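Local coordinates for protein glycosyltransferase (Streptomyces viridochromogenes, PDB 2IUY) that probably transfers a sugar from a nucleotide-activated donor during avilamycin A biosynthesis, as a retaining GT-B glycosyltransferase of family GT4 that binds UDP, at residues Leu4-Val9 with Glu330-Leu335; Trp34-Leu39 with His89-Gly94; Val85-Asp90 with Ala106-His111. All coordinates share one frame; numbering follows the deposited sequence.

Contact 1 (Leu4-Val9 with Glu330-Leu335)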
loop_
_atom_site.group_PDB
_atom_site.type_symbol
_atom_site.label_atom_id
_atom_site.label_comp_id
_atom_site.label_asym_id
_atom_site.label_seq_id
_atom_site.Cartn_x
_atom_site.Cartn_y
_atom_site.Cartn_z
ATOM N N LEU A 4 -8.615 -22.922 -4.497
ATOM C CA LEU A 4 -7.248 -22.814 -5.002
ATOM C C LEU A 4 -6.335 -22.854 -3.803
ATOM O O LEU A 4 -6.743 -22.492 -2.649
ATOM C CB LEU A 4 -7.121 -21.511 -5.839
ATOM C CG LEU A 4 -7.920 -21.569 -7.149
ATOM C CD1 LEU A 4 -7.980 -20.254 -7.922
ATOM C CD2 LEU A 4 -7.415 -22.708 -8.108
ATOM N N LYS A 5 -5.139 -23.406 -4.042
ATOM C CA LYS A 5 -4.023 -23.290 -3.112
ATOM C C LYS A 5 -3.136 -22.204 -3.660
ATOM O O LYS A 5 -2.685 -22.303 -4.789
ATOM C CB LYS A 5 -3.289 -24.621 -2.931
ATOM C CG LYS A 5 -4.247 -25.747 -2.428
ATOM C CD LYS A 5 -3.476 -26.772 -1.647
ATOM C CE LYS A 5 -3.033 -27.972 -2.402
ATOM N NZ LYS A 5 -2.057 -28.796 -1.512
ATOM N N VAL A 6 -2.988 -21.115 -2.897
ATOM C CA VAL A 6 -2.290 -19.915 -3.396
ATOM C C VAL A 6 -1.056 -19.675 -2.521
ATOM O O VAL A 6 -1.164 -19.543 -1.285
ATOM C CB VAL A 6 -3.164 -18.626 -3.428
ATOM C CG1 VAL A 6 -2.378 -17.411 -4.100
ATOM C CG2 VAL A 6 -4.586 -18.844 -4.100
ATOM N N ALA A 7 0.112 -19.673 -3.148
ATOM C CA ALA A 7 1.342 -19.279 -2.476
ATOM C C ALA A 7 1.504 -17.790 -2.688
ATOM O O ALA A 7 1.658 -17.356 -3.833
ATOM C CB ALA A 7 2.529 -20.030 -3.040
ATOM N N LEU A 8 1.422 -17.017 -1.588
ATOM C CA LEU A 8 1.546 -15.556 -1.603
ATOM C C LEU A 8 2.915 -15.228 -1.115
ATOM O O LEU A 8 3.205 -15.558 0.026
ATOM C CB LEU A 8 0.585 -14.874 -0.625
ATOM C CG LEU A 8 -0.852 -14.588 -1.006
ATOM C CD1 LEU A 8 -1.545 -13.845 0.203
ATOM C CD2 LEU A 8 -0.923 -13.823 -2.361
ATOM N N VAL A 9 3.730 -14.550 -1.942
ATOM C CA VAL A 9 5.128 -14.335 -1.608
ATOM C C VAL A 9 5.246 -12.899 -1.247
ATOM O O VAL A 9 5.139 -12.013 -2.103
ATOM C CB VAL A 9 6.160 -14.708 -2.778
ATOM C CG1 VAL A 9 7.589 -14.791 -2.221
ATOM C CG2 VAL A 9 5.820 -16.072 -3.410
ATOM N N GLU A 330 -9.904 -14.322 -10.580
ATOM C CA GLU A 330 -10.249 -14.295 -12.002
ATOM C C GLU A 330 -8.975 -14.360 -12.846
ATOM O O GLU A 330 -8.942 -15.109 -13.806
ATOM C CB GLU A 330 -11.118 -13.046 -12.345
ATOM C CG GLU A 330 -11.617 -12.978 -13.810
ATOM C CD GLU A 330 -12.235 -11.626 -14.212
ATOM O OE1 GLU A 330 -12.182 -10.635 -13.415
ATOM O OE2 GLU A 330 -12.771 -11.558 -15.358
ATOM N N GLN A 331 -7.937 -13.590 -12.482
ATOM C CA GLN A 331 -6.617 -13.644 -13.157
ATOM C C GLN A 331 -5.853 -14.940 -12.903
ATOM O O GLN A 331 -5.223 -15.449 -13.784
ATOM C CB GLN A 331 -5.731 -12.425 -12.796
ATOM C CG GLN A 331 -6.363 -11.053 -13.116
ATOM C CD GLN A 331 -6.849 -10.969 -14.576
ATOM O OE1 GLN A 331 -6.194 -11.488 -15.462
ATOM N NE2 GLN A 331 -8.001 -10.341 -14.811
ATOM N N TYR A 332 -5.914 -15.486 -11.708
ATOM C CA TYR A 332 -5.373 -16.832 -11.473
ATOM C C TYR A 332 -5.974 -17.859 -12.429
ATOM O O TYR A 332 -5.251 -18.648 -13.002
ATOM C CB TYR A 332 -5.644 -17.331 -10.041
ATOM C CG TYR A 332 -5.152 -16.464 -8.871
ATOM C CD1 TYR A 332 -4.291 -15.363 -9.045
ATOM C CD2 TYR A 332 -5.567 -16.767 -7.567
ATOM C CE1 TYR A 332 -3.848 -14.604 -7.899
ATOM C CE2 TYR A 332 -5.150 -16.030 -6.485
ATOM C CZ TYR A 332 -4.292 -14.958 -6.651
ATOM O OH TYR A 332 -3.936 -14.247 -5.490
ATOM N N ARG A 333 -7.299 -17.874 -12.537
ATOM C CA ARG A 333 -8.000 -18.785 -13.450
ATOM C C ARG A 333 -7.681 -18.539 -14.924
ATOM O O ARG A 333 -7.650 -19.503 -15.726
ATOM C CB ARG A 333 -9.525 -18.759 -13.191
ATOM C CG ARG A 333 -9.854 -19.290 -11.781
ATOM C CD ARG A 333 -11.248 -19.827 -11.661
ATOM N NE ARG A 333 -11.662 -19.997 -10.268
ATOM C CZ ARG A 333 -11.416 -21.067 -9.515
ATOM N NH1 ARG A 333 -10.759 -22.117 -9.998
ATOM N NH2 ARG A 333 -11.860 -21.079 -8.264
ATOM N N ARG A 334 -7.473 -17.272 -15.283
ATOM C CA ARG A 334 -7.030 -16.896 -16.642
ATOM C C ARG A 334 -5.708 -17.588 -16.972
ATOM O O ARG A 334 -5.563 -18.217 -18.008
ATOM C CB ARG A 334 -6.896 -15.366 -16.733
ATOM C CG ARG A 334 -6.178 -14.848 -18.004
ATOM C CD ARG A 334 -6.211 -13.335 -18.011
ATOM N NE ARG A 334 -5.698 -12.668 -19.215
ATOM C CZ ARG A 334 -5.485 -11.351 -19.245
ATOM N NH1 ARG A 334 -5.707 -10.631 -18.136
ATOM N NH2 ARG A 334 -5.048 -10.755 -20.340
ATOM N N LEU A 335 -4.761 -17.506 -16.046
ATOM C CA LEU A 335 -3.483 -18.158 -16.174
ATOM C C LEU A 335 -3.560 -19.691 -16.166
ATOM O O LEU A 335 -2.883 -20.354 -16.957
ATOM C CB LEU A 335 -2.512 -17.627 -15.082
ATOM C CG LEU A 335 -2.050 -16.156 -15.216
ATOM C CD1 LEU A 335 -1.487 -15.671 -13.894
ATOM C CD2 LEU A 335 -1.029 -15.914 -16.324
#
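Leu4 lays its CD1 methyl over the middle of one face of the Arg333 guanidinium, with CD1 3.9 Å from Arg333 CZ. The flat cation thus covers a leucine by its face, while the extended chain of exposed Arg333, from CG to NE, carries the group to Leu4. The same methyl also reaches the edge of the Tyr332 ring, close to its plane, where Leu4 CD1 and Tyr332 CD2 are 4.3 Å apart.

Two residues further along the chain, Val6 presents both methyls to Tyr332, and the two side chains cross at about a right angle. Val6 CG2 lies 3.7 Å from Tyr332 CE2, and Val6 CG1 sits 3.8 Å from Tyr332 OH. The valine holds CG1 anti to the backbone N (chi1 -175°), so that CG1 reaches toward the hydroxyl while CG2 meets CE2 obliquely. Leu8 adds a looser contact, its CD2 4.4 Å from Tyr332 OH. The hydroxyl of this buried tyrosine is hydrogen-bonded to His89 ND1.

The contact packs helix 321-336, at the C-terminal end of the chain, onto the central strand 5-9 of the N-terminal parallel sheet. Strands 49-53 and 87-90 flank strand 5-9, and Tyr332 also touches Val87 and Ile108, so that through this one side chain the helix meets strands 5-9, 87-90 and 106-111.

Contact 2 (Trp34-Leu39 with His89-Gly94)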
loop_
_atom_site.group_PDB
_atom_site.type_symbol
_atom_site.label_atom_id
_atom_site.label_comp_id
_atom_site.label_asym_id
_atom_site.label_seq_id
_atom_site.Cartn_x
_atom_site.Cartn_y
_atom_site.Cartn_z
ATOM N N TRP A 34 1.253 -4.841 4.414
ATOM C CA TRP A 34 -0.153 -4.525 4.597
ATOM C C TRP A 34 -0.979 -4.985 3.375
ATOM O O TRP A 34 -2.030 -5.585 3.525
ATOM C CB TRP A 34 -0.372 -3.012 4.895
ATOM C CG TRP A 34 -0.219 -2.756 6.392
ATOM C CD1 TRP A 34 0.777 -2.063 7.021
ATOM C CD2 TRP A 34 -1.060 -3.286 7.419
ATOM N NE1 TRP A 34 0.602 -2.134 8.396
ATOM C CE2 TRP A 34 -0.528 -2.869 8.660
ATOM C CE3 TRP A 34 -2.236 -4.052 7.409
ATOM C CZ2 TRP A 34 -1.143 -3.176 9.873
ATOM C CZ3 TRP A 34 -2.831 -4.380 8.620
ATOM C CH2 TRP A 34 -2.279 -3.951 9.830
ATOM N N VAL A 35 -0.474 -4.739 2.180
ATOM C CA VAL A 35 -1.197 -5.200 0.967
ATOM C C VAL A 35 -1.451 -6.696 1.051
ATOM O O VAL A 35 -2.557 -7.157 0.805
ATOM C CB VAL A 35 -0.462 -4.840 -0.341
ATOM C CG1 VAL A 35 -1.214 -5.412 -1.577
ATOM C CG2 VAL A 35 -0.299 -3.299 -0.455
ATOM N N VAL A 36 -0.418 -7.453 1.371
ATOM C CA VAL A 36 -0.476 -8.925 1.382
ATOM C C VAL A 36 -1.454 -9.428 2.457
ATOM O O VAL A 36 -2.179 -10.366 2.227
ATOM C CB VAL A 36 0.957 -9.520 1.584
ATOM C CG1 VAL A 36 0.923 -11.038 1.630
ATOM C CG2 VAL A 36 1.890 -9.063 0.439
ATOM N N ALA A 37 -1.453 -8.779 3.639
ATOM C CA ALA A 37 -2.382 -9.071 4.718
ATOM C C ALA A 37 -3.855 -8.903 4.272
ATOM O O ALA A 37 -4.676 -9.779 4.513
ATOM C CB ALA A 37 -2.060 -8.183 5.951
ATOM N N ASN A 38 -4.154 -7.790 3.614
ATOM C CA ASN A 38 -5.482 -7.447 3.198
ATOM C C ASN A 38 -5.941 -8.355 2.040
ATOM O O ASN A 38 -7.113 -8.825 2.011
ATOM C CB ASN A 38 -5.555 -5.948 2.757
ATOM C CG ASN A 38 -5.577 -4.993 3.942
ATOM O OD1 ASN A 38 -6.465 -5.063 4.812
ATOM N ND2 ASN A 38 -4.636 -4.052 3.951
ATOM N N LEU A 39 -5.021 -8.588 1.111
ATOM C CA LEU A 39 -5.207 -9.575 0.027
ATOM C C LEU A 39 -5.520 -10.975 0.568
ATOM O O LEU A 39 -6.481 -11.629 0.147
ATOM C CB LEU A 39 -3.995 -9.614 -0.945
ATOM C CG LEU A 39 -4.176 -10.648 -2.091
ATOM C CD1 LEU A 39 -5.532 -10.459 -2.836
ATOM C CD2 LEU A 39 -3.050 -10.708 -3.082
ATOM N N HIS A 89 1.787 -16.242 -6.321
ATOM C CA HIS A 89 1.476 -14.840 -6.487
ATOM C C HIS A 89 2.526 -14.022 -5.744
ATOM O O HIS A 89 2.499 -13.927 -4.502
ATOM C CB HIS A 89 0.042 -14.593 -5.957
ATOM C CG HIS A 89 -0.468 -13.205 -6.183
ATOM N ND1 HIS A 89 -1.758 -12.838 -5.855
ATOM C CD2 HIS A 89 0.134 -12.087 -6.662
ATOM C CE1 HIS A 89 -1.943 -11.563 -6.170
ATOM N NE2 HIS A 89 -0.806 -11.084 -6.647
ATOM N N ASP A 90 3.458 -13.475 -6.534
ATOM C CA ASP A 90 4.605 -12.738 -6.101
ATOM C C ASP A 90 4.285 -11.270 -5.825
ATOM O O ASP A 90 3.745 -10.560 -6.659
ATOM C CB ASP A 90 5.789 -12.874 -7.109
ATOM C CG ASP A 90 7.092 -12.269 -6.555
ATOM O OD1 ASP A 90 7.300 -12.376 -5.322
ATOM O OD2 ASP A 90 7.873 -11.630 -7.302
ATOM N N HIS A 91 4.632 -10.832 -4.612
ATOM C CA HIS A 91 4.577 -9.423 -4.231
ATOM C C HIS A 91 5.954 -8.860 -3.956
ATOM O O HIS A 91 6.050 -7.737 -3.540
ATOM C CB HIS A 91 3.723 -9.254 -2.958
ATOM C CG HIS A 91 2.276 -9.570 -3.188
ATOM N ND1 HIS A 91 1.338 -8.601 -3.455
ATOM C CD2 HIS A 91 1.630 -10.760 -3.260
ATOM C CE1 HIS A 91 0.160 -9.175 -3.619
ATOM N NE2 HIS A 91 0.309 -10.485 -3.499
ATOM N N SER A 92 7.014 -9.658 -4.129
ATOM C CA SER A 92 8.388 -9.260 -3.763
ATOM C C SER A 92 9.120 -8.392 -4.801
ATOM O O SER A 92 10.241 -7.982 -4.543
ATOM C CB SER A 92 9.241 -10.500 -3.545
ATOM O OG SER A 92 9.570 -11.063 -4.790
ATOM N N GLY A 93 8.525 -8.165 -5.972
ATOM C CA GLY A 93 9.216 -7.514 -7.081
ATOM C C GLY A 93 10.200 -8.442 -7.759
ATOM O O GLY A 93 11.180 -8.001 -8.349
ATOM N N GLY A 94 9.957 -9.739 -7.691
ATOM C CA GLY A 94 10.758 -10.640 -8.466
ATOM C C GLY A 94 11.996 -11.202 -7.805
ATOM O O GLY A 94 12.929 -11.631 -8.495
#
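Leu39 CD2 meets two histidine rings at once. It comes in at the edge of the His91 ring, near its plane, 3.4 Å from His91 NE2, and approaches the His89 ring obliquely, 3.4 Å from His89 CE1. Leu39 and His89 extend toward each other from opposite directions, whereas Leu39 and His91 approach at a slant. His91 NE2 in turn lies over one face of the His89 ring, displaced toward its rim.

Val36 takes a face of His91 instead of its edge: CG2 stands 4.0 Å from the ring centroid and 22° off the normal, a CH-pi contact. His91 CG is turned away from its carbonyl carbon (chi1 -67°), which lets the ring meet Val36 by a face and Leu39 by an edge. Its ND1 is hydrogen-bonded to His112 NE2.

His91 itself sits within an Asx turn, where Asp90 OD1 accepts from Ser92 N at 3.0 Å; OD1 offers its syn lone pair to Ser92 OG.

Here helix 31-45 packs against the C-terminal end of strand 87-90 and the loop that follows, the end of a parallel sheet where Rossmann-like domains carry their binding loops. Val35 lies about 4 Å, side chain to side chain, from Thr256, seen to bind UDP in this protein, though no UDP is bound in this chain.

Contact 3 (Val85-Asp90 with Ala106-His111)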
loop_
_atom_site.group_PDB
_atom_site.type_symbol
_atom_site.label_atom_id
_atom_site.label_comp_id
_atom_site.label_asym_id
_atom_site.label_seq_id
_atom_site.Cartn_x
_atom_site.Cartn_y
_atom_site.Cartn_z
ATOM N N VAL A 85 0.977 -26.238 -5.054
ATOM C CA VAL A 85 -0.001 -25.119 -5.035
ATOM C C VAL A 85 -0.462 -24.847 -6.439
ATOM O O VAL A 85 0.227 -25.219 -7.370
ATOM C CB VAL A 85 0.558 -23.821 -4.413
ATOM C CG1 VAL A 85 0.787 -23.981 -2.896
ATOM C CG2 VAL A 85 1.815 -23.323 -5.151
ATOM N N ASP A 86 -1.603 -24.192 -6.618
ATOM C CA ASP A 86 -2.065 -23.925 -7.963
ATOM C C ASP A 86 -1.449 -22.649 -8.569
ATOM O O ASP A 86 -1.319 -22.537 -9.796
ATOM C CB ASP A 86 -3.576 -23.832 -8.005
ATOM C CG ASP A 86 -4.259 -25.099 -7.480
ATOM O OD1 ASP A 86 -4.133 -26.186 -8.117
ATOM O OD2 ASP A 86 -4.848 -25.009 -6.378
ATOM N N VAL A 87 -1.073 -21.720 -7.689
ATOM C CA VAL A 87 -0.747 -20.341 -8.051
ATOM C C VAL A 87 0.342 -19.870 -7.115
ATOM O O VAL A 87 0.233 -20.033 -5.889
ATOM C CB VAL A 87 -1.995 -19.370 -7.819
ATOM C CG1 VAL A 87 -1.632 -17.897 -8.082
ATOM C CG2 VAL A 87 -3.212 -19.773 -8.680
ATOM N N VAL A 88 1.388 -19.294 -7.696
ATOM C CA VAL A 88 2.366 -18.501 -6.952
ATOM C C VAL A 88 2.151 -17.045 -7.313
ATOM O O VAL A 88 2.318 -16.669 -8.440
ATOM C CB VAL A 88 3.827 -18.922 -7.272
ATOM C CG1 VAL A 88 4.863 -17.966 -6.648
ATOM C CG2 VAL A 88 4.064 -20.359 -6.775
ATOM N N HIS A 89 1.787 -16.242 -6.321
ATOM C CA HIS A 89 1.476 -14.840 -6.487
ATOM C C HIS A 89 2.526 -14.022 -5.744
ATOM O O HIS A 89 2.499 -13.927 -4.502
ATOM C CB HIS A 89 0.042 -14.593 -5.957
ATOM C CG HIS A 89 -0.468 -13.205 -6.183
ATOM N ND1 HIS A 89 -1.758 -12.838 -5.855
ATOM C CD2 HIS A 89 0.134 -12.087 -6.662
ATOM C CE1 HIS A 89 -1.943 -11.563 -6.170
ATOM N NE2 HIS A 89 -0.806 -11.084 -6.647
ATOM N N ASP A 90 3.458 -13.475 -6.534
ATOM C CA ASP A 90 4.605 -12.738 -6.101
ATOM C C ASP A 90 4.285 -11.270 -5.825
ATOM O O ASP A 90 3.745 -10.560 -6.659
ATOM C CB ASP A 90 5.789 -12.874 -7.109
ATOM C CG ASP A 90 7.092 -12.269 -6.555
ATOM O OD1 ASP A 90 7.300 -12.376 -5.322
ATOM O OD2 ASP A 90 7.873 -11.630 -7.302
ATOM N N ALA A 106 0.610 -21.904 -11.917
ATOM C CA ALA A 106 0.550 -20.566 -12.533
ATOM C C ALA A 106 1.423 -19.587 -11.754
ATOM O O ALA A 106 1.551 -19.677 -10.528
ATOM C CB ALA A 106 -0.932 -20.041 -12.562
ATOM N N PHE A 107 2.026 -18.654 -12.475
ATOM C CA PHE A 107 2.808 -17.606 -11.841
ATOM C C PHE A 107 2.173 -16.231 -12.143
ATOM O O PHE A 107 1.900 -15.886 -13.304
ATOM C CB PHE A 107 4.274 -17.654 -12.274
ATOM C CG PHE A 107 5.122 -16.656 -11.573
ATOM C CD1 PHE A 107 5.628 -16.917 -10.288
ATOM C CD2 PHE A 107 5.400 -15.424 -12.171
ATOM C CE1 PHE A 107 6.409 -15.957 -9.625
ATOM C CE2 PHE A 107 6.201 -14.472 -11.533
ATOM C CZ PHE A 107 6.680 -14.726 -10.256
ATOM N N ILE A 108 1.907 -15.481 -11.071
ATOM C CA ILE A 108 1.343 -14.132 -11.178
ATOM C C ILE A 108 2.073 -13.190 -10.227
ATOM O O ILE A 108 2.562 -13.610 -9.165
ATOM C CB ILE A 108 -0.236 -14.125 -10.900
ATOM C CG1 ILE A 108 -0.872 -12.786 -11.348
ATOM C CG2 ILE A 108 -0.574 -14.515 -9.424
ATOM C CD1 ILE A 108 -2.430 -12.795 -11.414
ATOM N N SER A 109 2.148 -11.912 -10.601
ATOM C CA SER A 109 2.779 -10.902 -9.700
ATOM C C SER A 109 1.850 -9.735 -9.446
ATOM O O SER A 109 1.106 -9.368 -10.327
ATOM C CB SER A 109 4.109 -10.358 -10.318
ATOM O OG SER A 109 5.011 -11.429 -10.618
ATOM N N SER A 110 1.938 -9.118 -8.268
ATOM C CA SER A 110 1.445 -7.737 -8.083
ATOM C C SER A 110 2.700 -6.864 -7.997
ATOM O O SER A 110 3.513 -7.009 -7.086
ATOM C CB SER A 110 0.651 -7.558 -6.790
ATOM O OG SER A 110 -0.580 -8.246 -6.781
ATOM N N HIS A 111 2.842 -5.963 -8.947
ATOM C CA HIS A 111 3.901 -4.967 -8.935
ATOM C C HIS A 111 3.641 -3.785 -8.013
ATOM O O HIS A 111 2.679 -3.042 -8.198
ATOM C CB HIS A 111 4.198 -4.474 -10.352
ATOM C CG HIS A 111 5.594 -3.960 -10.488
ATOM N ND1 HIS A 111 6.680 -4.659 -9.999
ATOM C CD2 HIS A 111 6.081 -2.796 -10.985
ATOM C CE1 HIS A 111 7.778 -3.955 -10.208
ATOM N NE2 HIS A 111 7.441 -2.822 -10.802
HETATM O O HOH W 1 7.573 -11.267 -9.940
#
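His89 and Phe107 both hold CG trans to the main-chain N (chi1 -175° and -176°), yet they leave opposite faces of the two-stranded pair. For His89 this brings NE2 to Ser110 OG at 2.9 Å, a hydrogen bond at the ring edge in which either atom could donate. The CG2 branch of Ile108 fills the space beside the imidazole, 3.5 Å from His89 CG, and also meets Val87 CG1. On the other face Phe107 reaches across to strand 87-90, obliquely: its CD1 is 3.9 Å from Val88 CG1, and its CZ lies 3.8 Å from Asp90 CB.

Between these faces the backbones run parallel, joined by five N-H...O bonds from Ala106 N to Asp86 O through to Ser110 N to Asp90 O. Val88 and Asp90 each use both N and O toward strand 106-111. A water bridges the far end, donating to Asp90 OD2 and accepting from Ser109 OG, each at 2.7 Å; the carboxylate also bonds Ser92 OG.

His89 and Ser110 both have second partners: Ser110 OG bonds Tyr328 OH, and His89 ND1 bonds Tyr332 OH. Gripped at both nitrogens, the His89 imidazole is fixed in its rotation, and this network of hydroxyls and imidazole links the sheet to helix 321-336.

How the contacts relate
All three contacts involve the N-terminal parallel sheet of this GT-B fold, in which strand 87-90 lies between 5-9 and 106-111. Contact 1 and contact 3 have centres about 6 Å apart; contact 2 is about 12 Å from the first and 10 Å from the third. Along the chain, strand 5-9 leads into helix 31-45, then come strands 87-90 and 106-111, and helix 321-336 returns after the strands of the second sheet. Contacts 2 and 3 share His89 and Asp90, and His89 also meets Tyr332 of contact 1. This histidine therefore links the C-terminal helix, the sheet and the helix bordering the UDP-binding cleft.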